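Local coordinates for penicillin-binding protein 1A (Mycobacterium tuberculosis, PDB 5CXW), which builds the mycobacterial cell wall, polymerising glycan strands and, through the penicillin-sensitive transpeptidase domain held in this chain, cross-linking their peptides, at residues R13-L18 / H231-V236; S121-D126 / L151-Y156; A269-A274 / G285-A290. All blocks are in the same frame, centred on the assembly; numbering follows the deposited sequence.

Interaction 1. Residues R13-L18 / H231-V236; sequences RELLEL and HFVQKV
Glu14 reaches from the helix 2-19 to the start of the strand 233-237 and takes two consecutive backbone N-H groups in its carboxylate. Phe232 N donates to Glu14 OE1 at 2.8 Å in a nearly straight bond (165°) that uses the syn lone pair of that oxygen. Val233 N lies 3.0 Å from Glu14 OE2 and meets it differently, from above the carboxylate plane and with a more bent N-H (144°). One water adds a third link, donating to Glu14 OE2 and to Val233 O, each at 2.8 Å. The carboxylate is thus gripped through both oxygens, and its arms rest on carbon as well: Glu14 OE1 sits in the ring plane at the edge of Phe232, 3.5 Å from its CD1, while Glu14 OE2 lies 3.3 Å from Val233 CB.

What brings the group there is a straight side chain. With CG trans to the backbone N (chi1 -173°) and the rest extended, Glu14 spans the gap from helix to strand, running alongside Val233, the two side chains pointing opposite ways. On the next residue of the helix, Leu15 lays CD2 against two valine methyls of the strand, 3.8 Å from Val236 CG2 and 4.0 Å from Val233 CG2, an apolar patch that Val33 of the neighbouring strand 32-35 extends. Beyond the two segments, the Phe232 ring pairs edge-to-face with Tyr77, and Gln234 and Lys235 form a classic beta bulge opposite Thr34.

The contact joins the N-terminal helix to the small three-stranded antiparallel sheet, away from the active site. Two N-H donors and a water would favour the ionised form of Glu14, whose negative charge is probably compensated by these backbone dipoles.

Interaction 2. Residues S121-D126 / L151-Y156; sequences SPLTVD and LNTSYY. With 35P ((2R,4S)-5,5-dimethyl-2-{(1R)-2-oxo-1-[(phenoxyacetyl)amino]ethyl}-1,3-thiazolidine-4-carboxylic acid), chain C.
Val125 packs against the ring of Tyr156 where the strand 123-125 lies over the start of the helix 152-161. The valine meets one side of the tyrosine ring obliquely: Val125 CB is 3.7 Å from Tyr156 CE2, and Val125 CG2 is 3.8 Å from Tyr156 CD2, so both CB and a methyl branch bear on the same pair of ring carbons. Further along, Leu123 crosses Thr153 at a slant, its CD2 3.9 Å from Thr153 CB. The leucine gets there with CG set between its backbone N and carbonyl carbon (chi1 72°), and the methyl of Thr153 in turn packs against Pro122, CG2 lying 3.8 Å from Pro122 CA.

No direct hydrogen bond crosses between the segments. A water bridges them instead, donating to Val125 O at 2.9 Å and lying in the plane of the Tyr156 ring at its edge, 2.8 Å from Tyr156 OH. Ser121 O approaches Thr153 CB to 3.4 Å, but its hydrogen bond comes from Arg157, while the hydroxyl of Thr153 is bonded to Ser120 O.

On the ligand side, Asn152 ND2 makes a weak, bent hydrogen bond (3.1 Å, 121°) to O18, the side-chain amide carbonyl of the opened penicillin V. Its OD1 is bonded to Lys100 NZ, which fixes which end of the amide faces the antibiotic. Ser150 and Asn152 fit the SxN motif of penicillin-binding proteins, with Ser150 OG also bonded to the ligand.

Between the two segments, then, carbon contacts and one water do the work; the direct hydrogen bonds here each use a residue just outside them, Arg157 or Ser120, while Asn152 turns its amide to Lys100 and the drug.

Interaction 3. Residues A269-A274 / G285-A290; sequences AMEPIA and GRDSAA
Met270 and Ile273 close around the backbone of Ala290. The methionine sets CG trans to its own carbonyl carbon (chi1 -67°) and then turns about the CG-SD bond, which brings CE back to 3.5 Å from Ala290 C, while Met270 CB packs at 3.8 Å against Ala289 CB. Three residues on, Ile273 spreads its branches round Ala290 O: its CB approaches that oxygen to 3.1 Å and its CG2 to 3.3 Å. This carbonyl is buried among hydrocarbon, with no polar partner in the model.

The main-chain link is Ala290 N to Met270 O, 3.3 Å long, the donor standing 52° above the carbonyl plane; Ile273 N reaches the same oxygen from the opposite face. The contact thereby ties the segment where helix 260-270 gives way to helix 273-276 to the start of the strand 289-296, an outermost strand of the five-stranded antiparallel sheet of the transpeptidase fold. The same strand carries Lys291, Thr292 and Thr294, consistent with the KTG-type motif that lines the penicillin site.

Ser288 holds OG between its backbone N and carbonyl carbon (chi1 63°), which puts it beside Ala274 CB and on a water that accepts the N-H of Ala274 and lies within hydrogen-bonding distance of Glu271 O. A second water joins Glu271 O to Ser288 N. Towards the partly exposed side Glu271, extended beyond CG, brings OE2 to 4.2 Å from Asp287 OD2, and a third water donates to both carboxylates, which probably softens the repulsion between them.

In the fold
The three contacts are strung across the chain, with interaction 1 at one end and interaction 2 on the opposite side of its centre, their centres 43 Å apart. Interaction 2 supplies a pocket residue, and interaction 3 lies just behind the penicillin site. Asn152 of interaction 2 touches the ligand, and Tyr156 has its side chain about 10 Å from that of Ser97, the probable acyl-ester serine; in interaction 3 the side chain of Ile273 is about 9 Å from that of Ser97 and about 7 Å from the antibiotic. Nearest atoms of the two contacts are about 6 Å apart, without touching. Interaction 1, about 19 Å from interaction 3 at nearest atoms, takes no part in the pocket.

Interaction 1. Residues R13-L18 / H231-V236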
loop_
_atom_site.group_PDB
_atom_site.type_symbol
_atom_site.label_atom_id
_atom_site.label_comp_id
_atom_site.label_asym_id
_atom_site.label_seq_id
_atom_site.Cartn_x
_atom_site.Cartn_y
_atom_site.Cartn_z
ATOM N N ARG A 13 -8.071 -7.259 -19.417
ATOM C CA ARG A 13 -9.178 -7.292 -18.486
ATOM C C ARG A 13 -9.896 -5.949 -18.503
ATOM O O ARG A 13 -11.114 -5.890 -18.550
ATOM C CB ARG A 13 -8.651 -7.603 -17.073
ATOM C CG ARG A 13 -9.668 -8.032 -16.027
ATOM C CD ARG A 13 -9.179 -7.766 -14.565
ATOM N NE ARG A 13 -9.670 -6.438 -14.246
ATOM C CZ ARG A 13 -9.040 -5.260 -14.418
ATOM N NH1 ARG A 13 -7.731 -5.102 -14.790
ATOM N NH2 ARG A 13 -9.759 -4.170 -14.166
ATOM N N GLU A 14 -9.140 -4.871 -18.470
ATOM C CA GLU A 14 -9.755 -3.524 -18.421
ATOM C C GLU A 14 -10.484 -3.166 -19.748
ATOM O O GLU A 14 -11.563 -2.545 -19.757
ATOM C CB GLU A 14 -8.672 -2.501 -18.118
ATOM C CG GLU A 14 -9.183 -1.104 -17.885
ATOM C CD GLU A 14 -8.081 -0.183 -17.403
ATOM O OE1 GLU A 14 -7.327 -0.577 -16.497
ATOM O OE2 GLU A 14 -7.942 0.932 -17.867
ATOM N N LEU A 15 -9.877 -3.561 -20.877
ATOM C CA LEU A 15 -10.501 -3.318 -22.187
ATOM C C LEU A 15 -11.829 -4.075 -22.270
ATOM O O LEU A 15 -12.811 -3.522 -22.750
ATOM C CB LEU A 15 -9.570 -3.739 -23.344
ATOM C CG LEU A 15 -8.330 -2.874 -23.498
ATOM C CD1 LEU A 15 -7.311 -3.585 -24.389
ATOM C CD2 LEU A 15 -8.674 -1.476 -23.984
ATOM N N LEU A 16 -11.852 -5.328 -21.782
ATOM C CA LEU A 16 -13.082 -6.125 -21.766
ATOM C C LEU A 16 -14.218 -5.411 -21.017
ATOM O O LEU A 16 -15.343 -5.389 -21.505
ATOM C CB LEU A 16 -12.830 -7.524 -21.216
ATOM C CG LEU A 16 -12.413 -8.616 -22.224
ATOM C CD1 LEU A 16 -11.674 -8.123 -23.468
ATOM C CD2 LEU A 16 -11.685 -9.820 -21.610
ATOM N N GLU A 17 -13.913 -4.836 -19.857
ATOM C CA GLU A 17 -14.903 -4.073 -19.108
ATOM C C GLU A 17 -15.300 -2.823 -19.877
ATOM O O GLU A 17 -16.489 -2.563 -20.068
ATOM C CB GLU A 17 -14.394 -3.679 -17.721
ATOM C CG GLU A 17 -15.283 -2.637 -17.052
ATOM C CD GLU A 17 -15.066 -2.555 -15.556
ATOM O OE1 GLU A 17 -14.032 -3.070 -15.077
ATOM O OE2 GLU A 17 -15.924 -1.973 -14.854
ATOM N N LEU A 18 -14.304 -2.081 -20.363
ATOM C CA LEU A 18 -14.545 -0.809 -21.057
ATOM C C LEU A 18 -15.464 -0.941 -22.277
ATOM O O LEU A 18 -16.293 -0.070 -22.545
ATOM C CB LEU A 18 -13.220 -0.216 -21.524
ATOM C CG LEU A 18 -13.062 1.298 -21.547
ATOM C CD1 LEU A 18 -11.679 1.624 -22.131
ATOM C CD2 LEU A 18 -14.161 2.029 -22.290
ATOM N N HIS A 231 -6.114 2.436 -13.057
ATOM C CA HIS A 231 -6.342 1.968 -14.440
ATOM C C HIS A 231 -5.052 1.921 -15.185
ATOM O O HIS A 231 -4.088 2.650 -14.875
ATOM C CB HIS A 231 -7.343 2.901 -15.120
ATOM C CG HIS A 231 -6.859 4.281 -15.246
ATOM N ND1 HIS A 231 -6.880 5.165 -14.191
ATOM C CD2 HIS A 231 -6.265 4.937 -16.277
ATOM C CE1 HIS A 231 -6.362 6.314 -14.580
ATOM N NE2 HIS A 231 -6.001 6.211 -15.843
ATOM N N PHE A 232 -5.054 1.052 -16.195
ATOM C CA PHE A 232 -3.902 0.718 -17.002
ATOM C C PHE A 232 -3.996 1.279 -18.445
ATOM O O PHE A 232 -2.998 1.328 -19.131
ATOM C CB PHE A 232 -3.776 -0.820 -17.135
ATOM C CG PHE A 232 -3.427 -1.549 -15.881
ATOM C CD1 PHE A 232 -4.428 -1.850 -14.940
ATOM C CD2 PHE A 232 -2.103 -1.924 -15.599
ATOM C CE1 PHE A 232 -4.111 -2.505 -13.735
ATOM C CE2 PHE A 232 -1.810 -2.590 -14.410
ATOM C CZ PHE A 232 -2.812 -2.882 -13.499
ATOM N N VAL A 233 -5.186 1.662 -18.868
ATOM C CA VAL A 233 -5.433 2.093 -20.251
ATOM C C VAL A 233 -5.583 3.610 -20.267
ATOM O O VAL A 233 -6.454 4.192 -19.600
ATOM C CB VAL A 233 -6.668 1.447 -20.833
ATOM C CG1 VAL A 233 -6.962 2.079 -22.198
ATOM C CG2 VAL A 233 -6.519 -0.090 -20.954
ATOM N N GLN A 234 -4.701 4.242 -21.047
ATOM C CA GLN A 234 -4.662 5.677 -21.281
ATOM C C GLN A 234 -5.468 6.077 -22.513
ATOM O O GLN A 234 -6.171 7.087 -22.499
ATOM C CB GLN A 234 -3.213 6.137 -21.443
ATOM C CG GLN A 234 -2.999 7.625 -21.704
ATOM C CD GLN A 234 -3.540 8.468 -20.557
ATOM O OE1 GLN A 234 -3.461 8.089 -19.361
ATOM N NE2 GLN A 234 -4.105 9.597 -20.893
ATOM N N LYS A 235 -5.371 5.299 -23.580
ATOM C CA LYS A 235 -6.026 5.716 -24.844
ATOM C C LYS A 235 -6.232 4.490 -25.695
ATOM O O LYS A 235 -5.473 3.507 -25.608
ATOM C CB LYS A 235 -5.176 6.761 -25.551
ATOM C CG LYS A 235 -5.839 7.363 -26.789
ATOM C CD LYS A 235 -5.018 8.543 -27.308
ATOM C CE LYS A 235 -5.613 9.212 -28.521
ATOM N NZ LYS A 235 -4.624 10.136 -29.134
ATOM N N VAL A 236 -7.318 4.495 -26.480
ATOM C CA VAL A 236 -7.578 3.386 -27.408
ATOM C C VAL A 236 -8.024 3.997 -28.731
ATOM O O VAL A 236 -8.910 4.846 -28.731
ATOM C CB VAL A 236 -8.720 2.488 -26.893
ATOM C CG1 VAL A 236 -8.939 1.308 -27.841
ATOM C CG2 VAL A 236 -8.385 1.943 -25.501
HETATM O O HOH W 1 -8.875 3.481 -18.457
#

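Interaction 2. Residues S121-D126 / L151-Y156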
loop_
_atom_site.group_PDB
_atom_site.type_symbol
_atom_site.label_atom_id
_atom_site.label_comp_id
_atom_site.label_asym_id
_atom_site.label_seq_id
_atom_site.Cartn_x
_atom_site.Cartn_y
_atom_site.Cartn_z
ATOM N N SER A 121 1.389 -0.153 26.611
ATOM C CA SER A 121 1.662 -1.375 27.350
ATOM C C SER A 121 0.959 -2.578 26.718
ATOM O O SER A 121 -0.038 -2.412 25.981
ATOM C CB SER A 121 1.192 -1.225 28.796
ATOM O OG SER A 121 -0.198 -1.142 28.906
ATOM N N PRO A 122 1.437 -3.789 27.014
ATOM C CA PRO A 122 0.779 -4.949 26.445
ATOM C C PRO A 122 -0.668 -5.087 26.941
ATOM O O PRO A 122 -0.989 -4.655 28.073
ATOM C CB PRO A 122 1.586 -6.117 26.916
ATOM C CG PRO A 122 2.866 -5.578 27.491
ATOM C CD PRO A 122 2.682 -4.120 27.733
ATOM N N LEU A 123 -1.462 -5.791 26.152
ATOM C CA LEU A 123 -2.835 -6.107 26.562
ATOM C C LEU A 123 -3.342 -7.319 25.873
ATOM O O LEU A 123 -2.802 -7.739 24.867
ATOM C CB LEU A 123 -3.779 -4.915 26.360
ATOM C CG LEU A 123 -4.186 -4.517 24.919
ATOM C CD1 LEU A 123 -5.394 -3.602 24.929
ATOM C CD2 LEU A 123 -3.022 -3.949 24.085
ATOM N N THR A 124 -4.436 -7.852 26.397
ATOM C CA THR A 124 -5.101 -9.037 25.828
ATOM C C THR A 124 -6.497 -8.613 25.411
ATOM O O THR A 124 -7.149 -7.914 26.190
ATOM C CB THR A 124 -5.232 -10.166 26.809
ATOM O OG1 THR A 124 -3.935 -10.582 27.231
ATOM C CG2 THR A 124 -5.921 -11.407 26.171
ATOM N N VAL A 125 -6.874 -8.906 24.143
ATOM C CA VAL A 125 -8.165 -8.501 23.615
ATOM C C VAL A 125 -8.803 -9.686 22.950
ATOM O O VAL A 125 -8.206 -10.272 22.081
ATOM C CB VAL A 125 -8.061 -7.334 22.643
ATOM C CG1 VAL A 125 -9.437 -6.887 22.161
ATOM C CG2 VAL A 125 -7.323 -6.138 23.316
ATOM N N ASP A 126 -10.018 -10.022 23.367
ATOM C CA ASP A 126 -10.713 -11.217 22.883
ATOM C C ASP A 126 -9.902 -12.481 23.073
ATOM O O ASP A 126 -9.963 -13.442 22.265
ATOM C CB ASP A 126 -11.162 -11.064 21.398
ATOM C CG ASP A 126 -12.142 -9.918 21.166
ATOM O OD1 ASP A 126 -12.490 -9.126 22.034
ATOM O OD2 ASP A 126 -12.632 -9.731 20.036
ATOM N N LEU A 151 3.697 0.579 16.904
ATOM C CA LEU A 151 3.278 -0.114 18.113
ATOM C C LEU A 151 1.925 -0.776 17.946
ATOM O O LEU A 151 0.920 -0.087 17.840
ATOM C CB LEU A 151 3.310 0.836 19.298
ATOM C CG LEU A 151 4.676 1.527 19.497
ATOM C CD1 LEU A 151 4.531 2.525 20.644
ATOM C CD2 LEU A 151 5.762 0.545 19.738
ATOM N N ASN A 152 1.892 -2.099 17.956
ATOM C CA ASN A 152 0.641 -2.875 17.840
ATOM C C ASN A 152 -0.320 -2.547 18.982
ATOM O O ASN A 152 -1.538 -2.447 18.784
ATOM C CB ASN A 152 0.905 -4.353 17.867
ATOM C CG ASN A 152 1.459 -4.889 16.588
ATOM O OD1 ASN A 152 1.884 -4.166 15.670
ATOM N ND2 ASN A 152 1.489 -6.256 16.523
ATOM N N THR A 153 0.222 -2.438 20.190
ATOM C CA THR A 153 -0.628 -2.286 21.378
ATOM C C THR A 153 -1.361 -0.928 21.274
ATOM O O THR A 153 -2.598 -0.834 21.467
ATOM C CB THR A 153 0.226 -2.342 22.634
ATOM O OG1 THR A 153 1.239 -1.356 22.525
ATOM C CG2 THR A 153 0.829 -3.726 22.849
ATOM N N SER A 154 -0.623 0.125 20.938
ATOM C CA SER A 154 -1.206 1.461 20.871
ATOM C C SER A 154 -2.284 1.539 19.794
ATOM O O SER A 154 -3.345 2.144 19.987
ATOM C CB SER A 154 -0.089 2.440 20.490
ATOM O OG SER A 154 0.998 2.406 21.420
ATOM N N TYR A 155 -2.017 0.911 18.650
ATOM C CA TYR A 155 -2.962 0.943 17.508
ATOM C C TYR A 155 -4.211 0.094 17.827
ATOM O O TYR A 155 -5.292 0.398 17.349
ATOM C CB TYR A 155 -2.263 0.640 16.142
ATOM C CG TYR A 155 -1.903 1.995 15.582
ATOM C CD1 TYR A 155 -0.834 2.741 16.088
ATOM C CD2 TYR A 155 -2.700 2.598 14.655
ATOM C CE1 TYR A 155 -0.595 4.058 15.669
ATOM C CE2 TYR A 155 -2.513 3.895 14.218
ATOM C CZ TYR A 155 -1.458 4.638 14.719
ATOM O OH TYR A 155 -1.299 5.940 14.350
ATOM N N TYR A 156 -4.051 -1.010 18.561
ATOM C CA TYR A 156 -5.224 -1.767 19.063
ATOM C C TYR A 156 -6.076 -0.887 19.962
ATOM O O TYR A 156 -7.303 -0.807 19.781
ATOM C CB TYR A 156 -4.792 -3.014 19.813
ATOM C CG TYR A 156 -5.339 -4.294 19.273
ATOM C CD1 TYR A 156 -4.720 -4.924 18.239
ATOM C CD2 TYR A 156 -6.464 -4.898 19.819
ATOM C CE1 TYR A 156 -5.200 -6.103 17.705
ATOM C CE2 TYR A 156 -6.921 -6.113 19.348
ATOM C CZ TYR A 156 -6.302 -6.693 18.268
ATOM O OH TYR A 156 -6.726 -7.937 17.803
HETATM C C24 35P C . 5.076 -11.381 15.942
HETATM C C23 35P C . 5.677 -12.633 16.036
HETATM C C22 35P C . 6.494 -13.086 15.024
HETATM C C21 35P C . 6.744 -12.307 13.904
HETATM C C20 35P C . 6.166 -11.062 13.790
HETATM C C19 35P C . 5.329 -10.585 14.827
HETATM O O1 35P C . 4.732 -9.349 14.792
HETATM C C2 35P C . 5.161 -8.409 13.812
HETATM C C3 35P C . 4.594 -7.059 14.155
HETATM O O18 35P C . 4.327 -6.784 15.316
HETATM N N4 35P C . 4.455 -6.247 13.117
HETATM C C5 35P C . 3.982 -4.881 13.278
HETATM C C6 35P C . 3.393 -4.467 11.993
HETATM O O17 35P C . 3.628 -4.998 10.888
HETATM C C8 35P C . 5.117 -3.831 13.659
HETATM N N7 35P C . 5.437 -3.290 12.369
HETATM S S11 35P C . 6.605 -4.390 14.292
HETATM C C10 35P C . 7.616 -4.049 12.930
HETATM C C12 35P C . 8.557 -5.220 12.649
HETATM C C15 35P C . 8.479 -2.828 13.106
HETATM C C9 35P C . 6.613 -3.890 11.783
HETATM C C13 35P C . 6.998 -3.121 10.558
HETATM O O14 35P C . 6.631 -1.906 10.517
HETATM O O16 35P C . 7.601 -3.742 9.658
HETATM O O HOH W 2 -8.547 -9.287 19.362
#

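Interaction 3. Residues A269-A274 / G285-A290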
loop_
_atom_site.group_PDB
_atom_site.type_symbol
_atom_site.label_atom_id
_atom_site.label_comp_id
_atom_site.label_asym_id
_atom_site.label_seq_id
_atom_site.Cartn_x
_atom_site.Cartn_y
_atom_site.Cartn_z
ATOM N N ALA A 269 2.269 12.444 9.763
ATOM C CA ALA A 269 2.720 11.314 10.619
ATOM C C ALA A 269 3.654 10.344 9.963
ATOM O O ALA A 269 4.549 9.770 10.639
ATOM C CB ALA A 269 1.508 10.583 11.184
ATOM N N MET A 270 3.480 10.159 8.644
ATOM C CA MET A 270 4.237 9.190 7.841
ATOM C C MET A 270 5.555 9.751 7.324
ATOM O O MET A 270 6.417 8.982 6.900
ATOM C CB MET A 270 3.410 8.688 6.662
ATOM C CG MET A 270 2.261 7.876 7.166
ATOM S SD MET A 270 1.083 7.486 5.856
ATOM C CE MET A 270 2.104 6.354 4.879
ATOM N N GLU A 271 5.697 11.068 7.338
ATOM C CA GLU A 271 6.925 11.703 6.745
ATOM C C GLU A 271 8.227 11.162 7.277
ATOM O O GLU A 271 9.133 10.929 6.495
ATOM C CB GLU A 271 6.897 13.207 6.868
ATOM C CG GLU A 271 6.081 13.894 5.795
ATOM C CD GLU A 271 6.142 15.414 5.916
ATOM O OE1 GLU A 271 5.353 15.967 6.670
ATOM O OE2 GLU A 271 6.973 16.055 5.280
ATOM N N PRO A 272 8.337 10.933 8.610
ATOM C CA PRO A 272 9.654 10.512 9.124
ATOM C C PRO A 272 9.943 9.014 8.889
ATOM O O PRO A 272 10.968 8.496 9.353
ATOM C CB PRO A 272 9.554 10.759 10.626
ATOM C CG PRO A 272 8.120 10.911 10.938
ATOM C CD PRO A 272 7.411 11.369 9.685
ATOM N N ILE A 273 8.927 8.263 8.407
ATOM C CA ILE A 273 9.030 6.781 8.473
ATOM C C ILE A 273 9.998 6.166 7.469
ATOM O O ILE A 273 10.639 5.216 7.819
ATOM C CB ILE A 273 7.616 6.115 8.472
ATOM C CG1 ILE A 273 6.841 6.658 9.666
ATOM C CG2 ILE A 273 7.684 4.592 8.425
ATOM C CD1 ILE A 273 5.415 6.106 9.803
ATOM N N ALA A 274 10.170 6.692 6.264
ATOM C CA ALA A 274 11.167 6.082 5.373
ATOM C C ALA A 274 12.588 6.091 6.018
ATOM O O ALA A 274 13.332 5.125 5.983
ATOM C CB ALA A 274 11.156 6.807 4.047
ATOM N N GLY A 285 17.441 14.314 -1.028
ATOM C CA GLY A 285 16.603 15.024 -0.067
ATOM C C GLY A 285 15.128 15.022 -0.349
ATOM O O GLY A 285 14.373 15.859 0.149
ATOM N N ARG A 286 14.688 14.109 -1.187
ATOM C CA ARG A 286 13.288 14.106 -1.548
ATOM C C ARG A 286 12.437 13.611 -0.378
ATOM O O ARG A 286 12.641 12.499 0.091
ATOM C CB ARG A 286 13.093 13.230 -2.781
ATOM C CG ARG A 286 11.715 13.313 -3.372
ATOM C CD ARG A 286 11.531 12.352 -4.516
ATOM N NE ARG A 286 12.446 12.576 -5.629
ATOM C CZ ARG A 286 12.214 13.407 -6.655
ATOM N NH1 ARG A 286 11.111 14.120 -6.747
ATOM N NH2 ARG A 286 13.082 13.462 -7.632
ATOM N N ASP A 287 11.457 14.395 0.046
ATOM C CA ASP A 287 10.546 13.987 1.128
ATOM C C ASP A 287 9.642 12.841 0.659
ATOM O O ASP A 287 9.309 12.704 -0.522
ATOM C CB ASP A 287 9.624 15.136 1.596
ATOM C CG ASP A 287 10.368 16.296 2.242
ATOM O OD1 ASP A 287 11.567 16.111 2.525
ATOM O OD2 ASP A 287 9.774 17.418 2.411
ATOM N N SER A 288 9.170 12.058 1.618
ATOM C CA SER A 288 8.235 11.001 1.309
ATOM C C SER A 288 7.388 10.716 2.548
ATOM O O SER A 288 7.681 11.220 3.607
ATOM C CB SER A 288 8.978 9.693 0.939
ATOM O OG SER A 288 9.734 9.201 2.022
ATOM N N ALA A 289 6.353 9.893 2.370
ATOM C CA ALA A 289 5.479 9.469 3.440
ATOM C C ALA A 289 5.336 7.982 3.271
ATOM O O ALA A 289 4.932 7.526 2.181
ATOM C CB ALA A 289 4.119 10.184 3.289
ATOM N N ALA A 290 5.641 7.178 4.285
ATOM C CA ALA A 290 5.717 5.744 4.121
ATOM C C ALA A 290 5.316 4.970 5.346
ATOM O O ALA A 290 5.251 5.548 6.479
ATOM C CB ALA A 290 7.148 5.381 3.689
HETATM O O HOH W 3 8.716 8.642 4.787
HETATM O O HOH W 4 10.156 12.670 4.329
HETATM O O HOH W 5 7.185 17.863 2.853
#